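PDB 3FAW: reticulocyte binding protein from Streptococcus agalactiae COH1, which probably hydrolyses alpha-1,6-glucosidic linkages of pullulan and related alpha-glucans as a secreted, cell-wall-anchored pullulanase of group B Streptococcus. Local coordinates for residues 740-743 and 747-750; 707-712 and 717-722; 159-164 and 169-174; 144-149 and 196-201. All coordinates share one frame; numbering follows the deposited sequence.

Contact 1. Residues 740-743 and 747-750; sequences QTID and DIYA
Thr741 and Tyr749 form the antiparallel hydrogen-bonded pair of this hairpin: Thr741 N gives its hydrogen to Tyr749 O at 2.8 Å, and Tyr749 N returns one to Thr741 O at the same length. Asp743 N bonds Asp747 O at 3.0 Å. Gln740 runs out along Ile748: CB comes within 4.1 Å of Tyr749 O, CG touches that oxygen and Ile748 CG2, both at 3.6 Å, CD and OE1 ride against the same methyl, OE1 at 3.5 Å, and NE2 is more distant. With CG anti to the backbone N (chi1 -168°) and the chain extended beyond it, the flat amide is laid obliquely over the isoleucine branch. Ile742 lies beside Ile748 on this face. At the turn end one water ties three side chains together, donating to Asp743 OD2 and Asp747 OD2 and accepting from Tyr749 OH at 2.6 Å, in the plane of the ring. It probably eases the closeness of two carboxylates whose OD2 atoms stand 4.3 Å apart; Thr704 also bonds Asp743 OD2. The hairpin lies inside the antiparallel C-terminal sheet, with Ser720 bonded to Gln740 on one flank and strand 807-813 along 748-750 on the other.

Contact 2. Residues 707-712 and 717-722; sequences FRKLSK and REVSLI
Lys709 NZ is gripped from two directions: it donates to Glu718 OE1 at 2.7 Å in a salt bridge, and it also hydrogen-bonds Ile742 O of the neighbouring strand 736-742. The ammonium meets OE1 nearly end-on, in line with the carboxylate's C-O bond. Lys709 runs out extended as far as CE and then bends (chi4 -54°), and this last turn carries NZ round to the glutamate. Glu718 reaches across with its chain extended beyond CG, and the lysine end also comes over Glu718 CB, 3.7 Å from NZ. The aliphatic part of the lysine is used as well: CE packs on Val719 CG2 at 3.7 Å, with CD a little farther from the same methyl. That methyl is the valine branch beside the backbone N, since CG1 lies anti to that nitrogen (chi1 -177°). The loop 707-712 is thereby fastened to the C-terminal end of helix 712-718, which Val719 leaves on its way into strand 720-721. Ser711 caps the other end of that helix, bonding Glu714 N. With a carboxylate and a carbonyl oxygen both at its ammonium, buried Lys709 would be expected to keep its positive charge, and its methylenes supply the apolar side of the same contact.

Contact 3. Residues 159-164 and 169-174; sequences TMIIYD and NRVVAT
Ile162 carries the backbone pairing of this hairpin: its N donates to Ala173 O at 2.8 Å, and its O receives the hydrogen of Val172 N at 2.9 Å. Two consecutive residues, Val172 and Ala173, thus face one, which makes a classic beta bulge and shifts the register by one before Tyr163 pairs with Val171. Beyond the bulge Asp164 N bonds Arg170 O. Among the apolar contacts, Val171 is shared by two neighbours on one face: its CG1 rests on Ile161 CG2 at 3.8 Å, and its CG2 approaches Tyr163 CE1 at 3.5 Å. At the bulge Ile162 CG2 meets Val172 CG2 at 4.0 Å, the two side chains crossing at about a right angle. The ionic part is a side-on grip in which Arg170 NE and NH2 both donate to Asp164 OD2, NH2 at 3.2 Å. A bend in the arginine at chi3 (82°) brings the guanidinium edge round to the oxygen, which lies in its plane while the carboxylate stands 88° to it. NE comes on the anti side and NH2 from above the carboxylate plane. Val172 CG1 lies against one guanidinium face, and Asp164 OD1 goes instead to Asp166 N. In this carbohydrate-binding module 48 hairpin, then, one oxygen serves the arginine and the other the turn, a division that ties the side-chain ion pair to the backbone closing the hairpin.

Contact 4. Residues 144-149 and 196-201; sequences SKVEAS and KNYTGY
Val146 and Tyr198 make the apolar part of this contact: Val146 CG2 sits 3.8 Å from Tyr198 CB and 4.0 Å from Tyr198 CG, so the methyl touches the root of the tyrosine rather than its hydroxyl end. Val146 turns CG1 away from its own N (chi1 177°), which leaves CG2 to meet the loop. Leu139 and Leu189 also pack on both residues, which makes the pair part of the interior of the carbohydrate-binding module 48 domain. Ser144 O lies in the plane of the Tyr198 ring, at its edge, in van der Waals contact 3.8 Å from CE2. One weak C-H...O contact crosses: Ser144 CA points its hydrogen at Lys196 O, 3.6 Å away and with an angle of 154° at the hydrogen. Within the loop 196-201, Asn197 OD1 accepts from Thr199 N at 3.0 Å, an Asx turn, and from Thr199 OG1 at 2.7 Å. Next, Tyr201 N bonds Tyr198 O to close a type II beta turn, with Gly200 at its positive phi. Farther out, the Tyr198 backbone bonds Gly143, Tyr198 OH reaches Asp190 O, and Ser144 OG is held by Asp142 and Asn140. The chemistry implies a loop shaped in part by its own hydrogen bonds and tied by backbone bonding to Gly143, whose contact with 144-149 is van der Waals packing and one weak C-H...O approach.

The four contacts fall into two pairs on opposite sides of the chain's centre. Contacts 1 and 2, with centres about 9 Å apart, share the C-terminal sheet, where Thr741 OG1 packs 3.6 Å from Val719 CG2. Contacts 3 and 4, about 12 Å between centres, share the carbohydrate-binding module 48 sheet. There contact 3 is nested within the loop that contact 4 closes, and Ile162 CD1 comes 4.1 Å from Tyr198 CE1. Between contacts 1 and 3 the centres lie about 67 Å apart. A calcium ion, probably the one bound by Lys165, Tyr202 and Lys363, lies about 7 Å from the Asp164 side chain and about 13 Å from that of Tyr198.

Contact 1. Residues 740-743 and 747-750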
loop_
_atom_site.group_PDB
_atom_site.type_symbol
_atom_site.label_atom_id
_atom_site.label_comp_id
_atom_site.label_asym_id
_atom_site.label_seq_id
_atom_site.Cartn_x
_atom_site.Cartn_y
_atom_site.Cartn_z
ATOM N N GLN A 740 29.538 -5.174 -14.197
ATOM C CA GLN A 740 29.335 -6.238 -15.170
ATOM C C GLN A 740 28.512 -7.370 -14.567
ATOM O O GLN A 740 28.725 -7.769 -13.423
ATOM C CB GLN A 740 30.681 -6.783 -15.634
ATOM C CG GLN A 740 30.595 -7.683 -16.861
ATOM C CD GLN A 740 31.915 -8.359 -17.160
ATOM O OE1 GLN A 740 32.610 -7.867 -18.172
ATOM N NE2 GLN A 740 32.309 -9.312 -16.483
ATOM N N THR A 741 27.567 -7.876 -15.353
ATOM C CA THR A 741 26.808 -9.064 -14.989
ATOM C C THR A 741 26.816 -10.049 -16.160
ATOM O O THR A 741 27.060 -9.668 -17.306
ATOM C CB THR A 741 25.359 -8.715 -14.565
ATOM O OG1 THR A 741 24.652 -9.919 -14.242
ATOM C CG2 THR A 741 24.619 -7.962 -15.670
ATOM N N ILE A 742 26.568 -11.318 -15.848
ATOM C CA ILE A 742 26.585 -12.397 -16.834
ATOM C C ILE A 742 25.298 -13.195 -16.668
ATOM O O ILE A 742 24.852 -13.418 -15.541
ATOM C CB ILE A 742 27.795 -13.348 -16.621
ATOM C CG1 ILE A 742 29.074 -12.556 -16.310
ATOM C CG2 ILE A 742 27.993 -14.235 -17.844
ATOM C CD1 ILE A 742 30.285 -13.422 -16.006
ATOM N N ASP A 743 24.691 -13.617 -17.773
ATOM C CA ASP A 743 23.452 -14.397 -17.689
ATOM C C ASP A 743 23.720 -15.900 -17.801
ATOM O O ASP A 743 24.867 -16.325 -17.979
ATOM C CB ASP A 743 22.410 -13.902 -18.708
ATOM C CG ASP A 743 22.739 -14.266 -20.141
ATOM O OD1 ASP A 743 23.754 -14.946 -20.392
ATOM O OD2 ASP A 743 21.956 -13.860 -21.028
ATOM N N ASP A 747 26.553 -15.086 -22.579
ATOM C CA ASP A 747 26.325 -13.586 -22.576
ATOM C C ASP A 747 26.694 -12.682 -21.393
ATOM O O ASP A 747 26.223 -12.866 -20.270
ATOM C CB ASP A 747 24.915 -13.251 -23.089
ATOM C CG ASP A 747 24.639 -13.842 -24.465
ATOM O OD1 ASP A 747 25.505 -14.577 -24.992
ATOM O OD2 ASP A 747 23.550 -13.577 -25.013
ATOM N N ILE A 748 27.522 -11.678 -21.703
ATOM C CA ILE A 748 28.014 -10.691 -20.735
ATOM C C ILE A 748 27.422 -9.301 -21.009
ATOM O O ILE A 748 27.389 -8.856 -22.155
ATOM C CB ILE A 748 29.568 -10.587 -20.783
ATOM C CG1 ILE A 748 30.213 -11.899 -20.317
ATOM C CG2 ILE A 748 30.070 -9.427 -19.921
ATOM C CD1 ILE A 748 31.693 -12.019 -20.678
ATOM N N TYR A 749 26.976 -8.623 -19.949
ATOM C CA TYR A 749 26.451 -7.253 -20.039
ATOM C C TYR A 749 27.183 -6.325 -19.069
ATOM O O TYR A 749 27.281 -6.627 -17.879
ATOM C CB TYR A 749 24.950 -7.227 -19.724
ATOM C CG TYR A 749 24.087 -7.936 -20.745
ATOM C CD1 TYR A 749 23.435 -7.227 -21.749
ATOM C CD2 TYR A 749 23.921 -9.317 -20.705
ATOM C CE1 TYR A 749 22.641 -7.878 -22.694
ATOM C CE2 TYR A 749 23.132 -9.977 -21.645
ATOM C CZ TYR A 749 22.494 -9.253 -22.635
ATOM O OH TYR A 749 21.712 -9.905 -23.565
ATOM N N ALA A 750 27.687 -5.198 -19.574
ATOM C CA ALA A 750 28.373 -4.203 -18.737
ATOM C C ALA A 750 27.647 -2.862 -18.782
ATOM O O ALA A 750 27.389 -2.336 -19.864
ATOM C CB ALA A 750 29.816 -4.029 -19.190
HETATM O O HOH W 1 21.434 -12.472 -23.608
#

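Contact 2. Residues 707-712 and 717-722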
loop_
_atom_site.group_PDB
_atom_site.type_symbol
_atom_site.label_atom_id
_atom_site.label_comp_id
_atom_site.label_asym_id
_atom_site.label_seq_id
_atom_site.Cartn_x
_atom_site.Cartn_y
_atom_site.Cartn_z
ATOM N N PHE A 707 20.036 -9.478 -15.292
ATOM C CA PHE A 707 19.528 -8.427 -14.406
ATOM C C PHE A 707 18.481 -8.952 -13.408
ATOM O O PHE A 707 17.906 -8.175 -12.645
ATOM C CB PHE A 707 18.920 -7.290 -15.237
ATOM C CG PHE A 707 19.882 -6.670 -16.225
ATOM C CD1 PHE A 707 21.014 -5.993 -15.784
ATOM C CD2 PHE A 707 19.644 -6.749 -17.594
ATOM C CE1 PHE A 707 21.902 -5.419 -16.689
ATOM C CE2 PHE A 707 20.527 -6.174 -18.508
ATOM C CZ PHE A 707 21.654 -5.509 -18.057
ATOM N N ARG A 708 18.250 -10.268 -13.413
ATOM C CA ARG A 708 17.146 -10.883 -12.671
ATOM C C ARG A 708 17.560 -12.226 -12.071
ATOM O O ARG A 708 16.874 -13.235 -12.266
ATOM C CB ARG A 708 15.958 -11.116 -13.606
ATOM C CG ARG A 708 15.294 -9.862 -14.155
ATOM C CD ARG A 708 14.913 -10.058 -15.601
ATOM N NE ARG A 708 14.219 -11.325 -15.803
ATOM C CZ ARG A 708 14.174 -12.002 -16.947
ATOM N NH1 ARG A 708 14.779 -11.554 -18.039
ATOM N NH2 ARG A 708 13.510 -13.143 -16.997
ATOM N N LYS A 709 18.674 -12.235 -11.342
ATOM C CA LYS A 709 19.190 -13.467 -10.734
ATOM C C LYS A 709 18.358 -13.905 -9.525
ATOM O O LYS A 709 17.698 -13.090 -8.876
ATOM C CB LYS A 709 20.659 -13.305 -10.335
ATOM C CG LYS A 709 21.587 -13.205 -11.524
ATOM C CD LYS A 709 22.977 -12.740 -11.125
ATOM C CE LYS A 709 23.838 -12.485 -12.354
ATOM N NZ LYS A 709 23.879 -13.664 -13.260
ATOM N N LEU A 710 18.412 -15.202 -9.232
ATOM C CA LEU A 710 17.535 -15.810 -8.233
ATOM C C LEU A 710 18.113 -15.727 -6.823
ATOM O O LEU A 710 17.376 -15.491 -5.867
ATOM C CB LEU A 710 17.243 -17.270 -8.588
ATOM C CG LEU A 710 16.506 -17.521 -9.909
ATOM C CD1 LEU A 710 17.433 -17.331 -11.103
ATOM C CD2 LEU A 710 15.904 -18.920 -9.934
ATOM N N SER A 711 19.427 -15.912 -6.697
ATOM C CA SER A 711 20.065 -15.994 -5.383
ATOM C C SER A 711 21.136 -14.929 -5.166
ATOM O O SER A 711 21.727 -14.423 -6.120
ATOM C CB SER A 711 20.679 -17.383 -5.184
ATOM O OG SER A 711 21.791 -17.588 -6.043
ATOM N N LYS A 712 21.365 -14.602 -3.894
ATOM C CA LYS A 712 22.499 -13.779 -3.479
ATOM C C LYS A 712 23.818 -14.471 -3.822
ATOM O O LYS A 712 24.781 -13.818 -4.224
ATOM C CB LYS A 712 22.430 -13.501 -1.970
ATOM C CG LYS A 712 23.702 -12.907 -1.365
ATOM C CD LYS A 712 23.435 -12.290 -0.000
ATOM C CE LYS A 712 24.714 -12.134 0.811
ATOM N NZ LYS A 712 25.753 -11.363 0.081
ATOM N N ARG A 717 28.842 -13.869 -7.109
ATOM C CA ARG A 717 29.787 -14.580 -7.973
ATOM C C ARG A 717 29.769 -14.124 -9.426
ATOM O O ARG A 717 30.745 -14.333 -10.144
ATOM C CB ARG A 717 29.493 -16.080 -7.947
ATOM C CG ARG A 717 29.865 -16.754 -6.649
ATOM C CD ARG A 717 29.170 -18.084 -6.527
ATOM N NE ARG A 717 29.661 -18.848 -5.385
ATOM C CZ ARG A 717 29.038 -19.895 -4.853
ATOM N NH1 ARG A 717 27.877 -20.316 -5.350
ATOM N NH2 ARG A 717 29.577 -20.525 -3.813
ATOM N N GLU A 718 28.658 -13.533 -9.864
ATOM C CA GLU A 718 28.464 -13.218 -11.285
ATOM C C GLU A 718 28.268 -11.734 -11.592
ATOM O O GLU A 718 28.306 -11.342 -12.760
ATOM C CB GLU A 718 27.289 -14.026 -11.841
ATOM C CG GLU A 718 27.509 -15.538 -11.773
ATOM C CD GLU A 718 26.227 -16.350 -11.874
ATOM O OE1 GLU A 718 25.166 -15.781 -12.212
ATOM O OE2 GLU A 718 26.288 -17.571 -11.608
ATOM N N VAL A 719 28.050 -10.919 -10.557
ATOM C CA VAL A 719 27.968 -9.469 -10.714
ATOM C C VAL A 719 29.167 -8.833 -10.013
ATOM O O VAL A 719 29.342 -8.994 -8.803
ATOM C CB VAL A 719 26.656 -8.902 -10.140
ATOM C CG1 VAL A 719 26.572 -7.399 -10.385
ATOM C CG2 VAL A 719 25.453 -9.614 -10.757
ATOM N N SER A 720 29.982 -8.109 -10.784
ATOM C CA SER A 720 31.254 -7.565 -10.300
ATOM C C SER A 720 31.394 -6.062 -10.559
ATOM O O SER A 720 30.750 -5.503 -11.450
ATOM C CB SER A 720 32.427 -8.332 -10.924
ATOM O OG SER A 720 32.328 -8.383 -12.338
ATOM N N LEU A 721 32.244 -5.421 -9.760
ATOM C CA LEU A 721 32.435 -3.972 -9.810
ATOM C C LEU A 721 33.635 -3.617 -10.685
ATOM O O LEU A 721 34.777 -3.925 -10.336
ATOM C CB LEU A 721 32.637 -3.425 -8.394
ATOM C CG LEU A 721 32.793 -1.910 -8.241
ATOM C CD1 LEU A 721 31.534 -1.179 -8.708
ATOM C CD2 LEU A 721 33.116 -1.560 -6.801
ATOM N N ILE A 722 33.375 -2.971 -11.818
ATOM C CA ILE A 722 34.445 -2.560 -12.729
ATOM C C ILE A 722 35.212 -1.370 -12.141
ATOM O O ILE A 722 36.442 -1.382 -12.075
ATOM C CB ILE A 722 33.897 -2.186 -14.122
ATOM C CG1 ILE A 722 33.250 -3.404 -14.788
ATOM C CG2 ILE A 722 35.020 -1.634 -14.999
ATOM C CD1 ILE A 722 32.497 -3.079 -16.065
#

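Contact 3. Residues 159-164 and 169-174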
loop_
_atom_site.group_PDB
_atom_site.type_symbol
_atom_site.label_atom_id
_atom_site.label_comp_id
_atom_site.label_asym_id
_atom_site.label_seq_id
_atom_site.Cartn_x
_atom_site.Cartn_y
_atom_site.Cartn_z
ATOM N N THR A 159 -30.074 -5.512 15.100
ATOM C CA THR A 159 -31.189 -5.353 14.171
ATOM C C THR A 159 -30.670 -4.854 12.828
ATOM O O THR A 159 -29.863 -3.929 12.785
ATOM C CB THR A 159 -32.206 -4.331 14.717
ATOM O OG1 THR A 159 -32.668 -4.756 16.007
ATOM C CG2 THR A 159 -33.390 -4.177 13.773
ATOM N N MET A 160 -31.128 -5.471 11.739
ATOM C CA MET A 160 -30.805 -4.998 10.397
ATOM C C MET A 160 -31.851 -3.982 9.941
ATOM O O MET A 160 -33.052 -4.207 10.085
ATOM C CB MET A 160 -30.746 -6.158 9.401
ATOM C CG MET A 160 -30.183 -5.764 8.038
ATOM S SD MET A 160 -30.424 -7.004 6.751
ATOM C CE MET A 160 -29.121 -8.183 7.128
ATOM N N ILE A 161 -31.380 -2.863 9.400
ATOM C CA ILE A 161 -32.243 -1.859 8.796
ATOM C C ILE A 161 -32.001 -1.893 7.295
ATOM O O ILE A 161 -30.857 -1.786 6.853
ATOM C CB ILE A 161 -31.930 -0.439 9.312
ATOM C CG1 ILE A 161 -31.946 -0.397 10.842
ATOM C CG2 ILE A 161 -32.933 0.562 8.741
ATOM C CD1 ILE A 161 -31.570 0.954 11.406
ATOM N N ILE A 162 -33.076 -2.034 6.521
ATOM C CA ILE A 162 -32.971 -2.201 5.072
ATOM C C ILE A 162 -33.484 -0.957 4.348
ATOM O O ILE A 162 -34.544 -0.425 4.688
ATOM C CB ILE A 162 -33.723 -3.469 4.601
ATOM C CG1 ILE A 162 -33.180 -4.700 5.336
ATOM C CG2 ILE A 162 -33.580 -3.652 3.100
ATOM C CD1 ILE A 162 -33.766 -6.023 4.879
ATOM N N TYR A 163 -32.717 -0.502 3.354
ATOM C CA TYR A 163 -32.998 0.744 2.640
ATOM C C TYR A 163 -33.249 0.490 1.155
ATOM O O TYR A 163 -32.589 -0.349 0.543
ATOM C CB TYR A 163 -31.838 1.729 2.793
ATOM C CG TYR A 163 -31.472 2.039 4.234
ATOM C CD1 TYR A 163 -32.016 3.141 4.893
ATOM C CD2 TYR A 163 -30.587 1.228 4.934
ATOM C CE1 TYR A 163 -31.684 3.424 6.208
ATOM C CE2 TYR A 163 -30.246 1.503 6.252
ATOM C CZ TYR A 163 -30.797 2.602 6.884
ATOM O OH TYR A 163 -30.467 2.874 8.191
ATOM N N ASP A 164 -34.196 1.242 0.591
ATOM C CA ASP A 164 -34.584 1.123 -0.816
ATOM C C ASP A 164 -33.384 1.248 -1.764
ATOM O O ASP A 164 -32.624 2.211 -1.700
ATOM C CB ASP A 164 -35.638 2.192 -1.160
ATOM C CG ASP A 164 -36.175 2.069 -2.583
ATOM O OD1 ASP A 164 -35.706 1.200 -3.355
ATOM O OD2 ASP A 164 -37.082 2.852 -2.931
ATOM N N ASN A 169 -31.969 6.618 1.232
ATOM C CA ASN A 169 -32.419 7.241 2.487
ATOM C C ASN A 169 -33.748 6.682 3.007
ATOM O O ASN A 169 -34.140 6.978 4.135
ATOM C CB ASN A 169 -32.549 8.765 2.333
ATOM C CG ASN A 169 -31.204 9.471 2.200
ATOM O OD1 ASN A 169 -31.091 10.468 1.490
ATOM N ND2 ASN A 169 -30.185 8.964 2.887
ATOM N N ARG A 170 -34.434 5.881 2.193
ATOM C CA ARG A 170 -35.767 5.369 2.537
ATOM C C ARG A 170 -35.725 4.000 3.229
ATOM O O ARG A 170 -35.415 2.985 2.602
ATOM C CB ARG A 170 -36.640 5.294 1.278
ATOM C CG ARG A 170 -38.119 5.054 1.561
ATOM C CD ARG A 170 -38.975 5.256 0.317
ATOM N NE ARG A 170 -38.980 4.081 -0.558
ATOM C CZ ARG A 170 -39.804 3.037 -0.450
ATOM N NH1 ARG A 170 -40.722 2.979 0.509
ATOM N NH2 ARG A 170 -39.706 2.026 -1.310
ATOM N N VAL A 171 -36.048 3.981 4.521
ATOM C CA VAL A 171 -36.147 2.732 5.282
ATOM C C VAL A 171 -37.392 1.957 4.836
ATOM O O VAL A 171 -38.497 2.506 4.828
ATOM C CB VAL A 171 -36.225 2.997 6.809
ATOM C CG1 VAL A 171 -36.405 1.685 7.578
ATOM C CG2 VAL A 171 -34.977 3.735 7.290
ATOM N N VAL A 172 -37.208 0.691 4.457
ATOM C CA VAL A 172 -38.318 -0.147 3.975
ATOM C C VAL A 172 -38.626 -1.360 4.873
ATOM O O VAL A 172 -39.723 -1.916 4.800
ATOM C CB VAL A 172 -38.088 -0.627 2.511
ATOM C CG1 VAL A 172 -38.099 0.559 1.548
ATOM C CG2 VAL A 172 -36.789 -1.413 2.387
ATOM N N ALA A 173 -37.675 -1.760 5.718
ATOM C CA ALA A 173 -37.867 -2.906 6.613
ATOM C C ALA A 173 -36.791 -2.989 7.690
ATOM O O ALA A 173 -35.673 -2.501 7.499
ATOM C CB ALA A 173 -37.882 -4.196 5.811
ATOM N N THR A 174 -37.141 -3.604 8.821
ATOM C CA THR A 174 -36.167 -3.959 9.857
ATOM C C THR A 174 -36.478 -5.352 10.409
ATOM O O THR A 174 -37.640 -5.766 10.442
ATOM C CB THR A 174 -36.153 -2.957 11.039
ATOM O OG1 THR A 174 -37.212 -3.271 11.951
ATOM C CG2 THR A 174 -36.290 -1.517 10.557
#

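Contact 4. Residues 144-149 and 196-201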
loop_
_atom_site.group_PDB
_atom_site.type_symbol
_atom_site.label_atom_id
_atom_site.label_comp_id
_atom_site.label_asym_id
_atom_site.label_seq_id
_atom_site.Cartn_x
_atom_site.Cartn_y
_atom_site.Cartn_z
ATOM N N SER A 144 -34.089 -14.009 -3.954
ATOM C CA SER A 144 -35.273 -14.094 -3.092
ATOM C C SER A 144 -34.948 -14.238 -1.601
ATOM O O SER A 144 -35.823 -14.017 -0.758
ATOM C CB SER A 144 -36.181 -15.249 -3.541
ATOM O OG SER A 144 -35.477 -16.479 -3.581
ATOM N N LYS A 145 -33.706 -14.605 -1.280
ATOM C CA LYS A 145 -33.285 -14.818 0.111
ATOM C C LYS A 145 -31.846 -14.376 0.367
ATOM O O LYS A 145 -30.953 -14.663 -0.429
ATOM C CB LYS A 145 -33.401 -16.301 0.488
ATOM C CG LYS A 145 -34.816 -16.851 0.532
ATOM C CD LYS A 145 -34.818 -18.316 0.954
ATOM C CE LYS A 145 -36.198 -18.762 1.416
ATOM N NZ LYS A 145 -37.237 -18.545 0.377
ATOM N N VAL A 146 -31.629 -13.702 1.495
ATOM C CA VAL A 146 -30.282 -13.358 1.950
ATOM C C VAL A 146 -29.983 -14.049 3.284
ATOM O O VAL A 146 -30.767 -13.935 4.221
ATOM C CB VAL A 146 -30.112 -11.827 2.120
ATOM C CG1 VAL A 146 -28.733 -11.492 2.676
ATOM C CG2 VAL A 146 -30.331 -11.120 0.800
ATOM N N GLU A 147 -28.858 -14.771 3.349
ATOM C CA GLU A 147 -28.313 -15.291 4.612
ATOM C C GLU A 147 -27.249 -14.332 5.146
ATOM O O GLU A 147 -26.209 -14.146 4.515
ATOM C CB GLU A 147 -27.675 -16.666 4.413
ATOM C CG GLU A 147 -28.625 -17.748 3.938
ATOM C CD GLU A 147 -27.931 -19.091 3.711
ATOM O OE1 GLU A 147 -26.734 -19.222 4.048
ATOM O OE2 GLU A 147 -28.592 -20.017 3.196
ATOM N N ALA A 148 -27.508 -13.744 6.314
ATOM C CA ALA A 148 -26.647 -12.706 6.885
ATOM C C ALA A 148 -26.013 -13.151 8.206
ATOM O O ALA A 148 -26.632 -13.861 8.994
ATOM C CB ALA A 148 -27.444 -11.429 7.094
ATOM N N SER A 149 -24.777 -12.712 8.430
ATOM C CA SER A 149 -24.029 -13.020 9.652
ATOM C C SER A 149 -23.174 -11.824 10.060
ATOM O O SER A 149 -22.499 -11.231 9.217
ATOM C CB SER A 149 -23.135 -14.244 9.444
ATOM O OG SER A 149 -23.871 -15.449 9.579
ATOM N N LYS A 196 -39.333 -8.890 -2.875
ATOM C CA LYS A 196 -39.245 -10.076 -3.736
ATOM C C LYS A 196 -37.819 -10.382 -4.203
ATOM O O LYS A 196 -37.451 -11.547 -4.339
ATOM C CB LYS A 196 -40.190 -9.952 -4.944
ATOM C CG LYS A 196 -39.829 -8.875 -5.962
ATOM C CD LYS A 196 -40.821 -8.863 -7.118
ATOM C CE LYS A 196 -40.556 -7.696 -8.062
ATOM N NZ LYS A 196 -41.458 -7.722 -9.248
ATOM N N ASN A 197 -37.043 -9.332 -4.469
ATOM C CA ASN A 197 -35.647 -9.457 -4.895
ATOM C C ASN A 197 -34.800 -8.442 -4.132
ATOM O O ASN A 197 -34.969 -7.231 -4.301
ATOM C CB ASN A 197 -35.521 -9.230 -6.409
ATOM C CG ASN A 197 -34.161 -9.646 -6.966
ATOM O OD1 ASN A 197 -33.155 -9.644 -6.263
ATOM N ND2 ASN A 197 -34.133 -9.999 -8.247
ATOM N N TYR A 198 -33.890 -8.947 -3.300
ATOM C CA TYR A 198 -33.063 -8.102 -2.437
ATOM C C TYR A 198 -31.843 -7.508 -3.141
ATOM O O TYR A 198 -31.135 -6.687 -2.554
ATOM C CB TYR A 198 -32.603 -8.887 -1.209
ATOM C CG TYR A 198 -33.689 -9.119 -0.184
ATOM C CD1 TYR A 198 -33.969 -8.158 0.787
ATOM C CD2 TYR A 198 -34.433 -10.299 -0.181
ATOM C CE1 TYR A 198 -34.966 -8.361 1.729
ATOM C CE2 TYR A 198 -35.434 -10.512 0.761
ATOM C CZ TYR A 198 -35.692 -9.540 1.715
ATOM O OH TYR A 198 -36.676 -9.738 2.656
ATOM N N THR A 199 -31.601 -7.912 -4.388
ATOM C CA THR A 199 -30.456 -7.423 -5.154
ATOM C C THR A 199 -30.492 -5.890 -5.242
ATOM O O THR A 199 -31.517 -5.300 -5.596
ATOM C CB THR A 199 -30.421 -8.041 -6.577
ATOM O OG1 THR A 199 -30.504 -9.471 -6.486
ATOM C CG2 THR A 199 -29.134 -7.664 -7.316
ATOM N N GLY A 200 -29.383 -5.253 -4.879
ATOM C CA GLY A 200 -29.271 -3.791 -4.942
ATOM C C GLY A 200 -29.756 -3.032 -3.711
ATOM O O GLY A 200 -29.463 -1.848 -3.565
ATOM N N TYR A 201 -30.504 -3.691 -2.828
ATOM C CA TYR A 201 -30.956 -3.049 -1.583
ATOM C C TYR A 201 -29.782 -2.841 -0.628
ATOM O O TYR A 201 -28.768 -3.547 -0.706
ATOM C CB TYR A 201 -32.064 -3.862 -0.900
ATOM C CG TYR A 201 -33.449 -3.649 -1.485
ATOM C CD1 TYR A 201 -33.859 -4.327 -2.633
ATOM C CD2 TYR A 201 -34.351 -2.767 -0.888
ATOM C CE1 TYR A 201 -35.134 -4.132 -3.171
ATOM C CE2 TYR A 201 -35.622 -2.568 -1.416
ATOM C CZ TYR A 201 -36.007 -3.253 -2.556
ATOM O OH TYR A 201 -37.270 -3.060 -3.077
#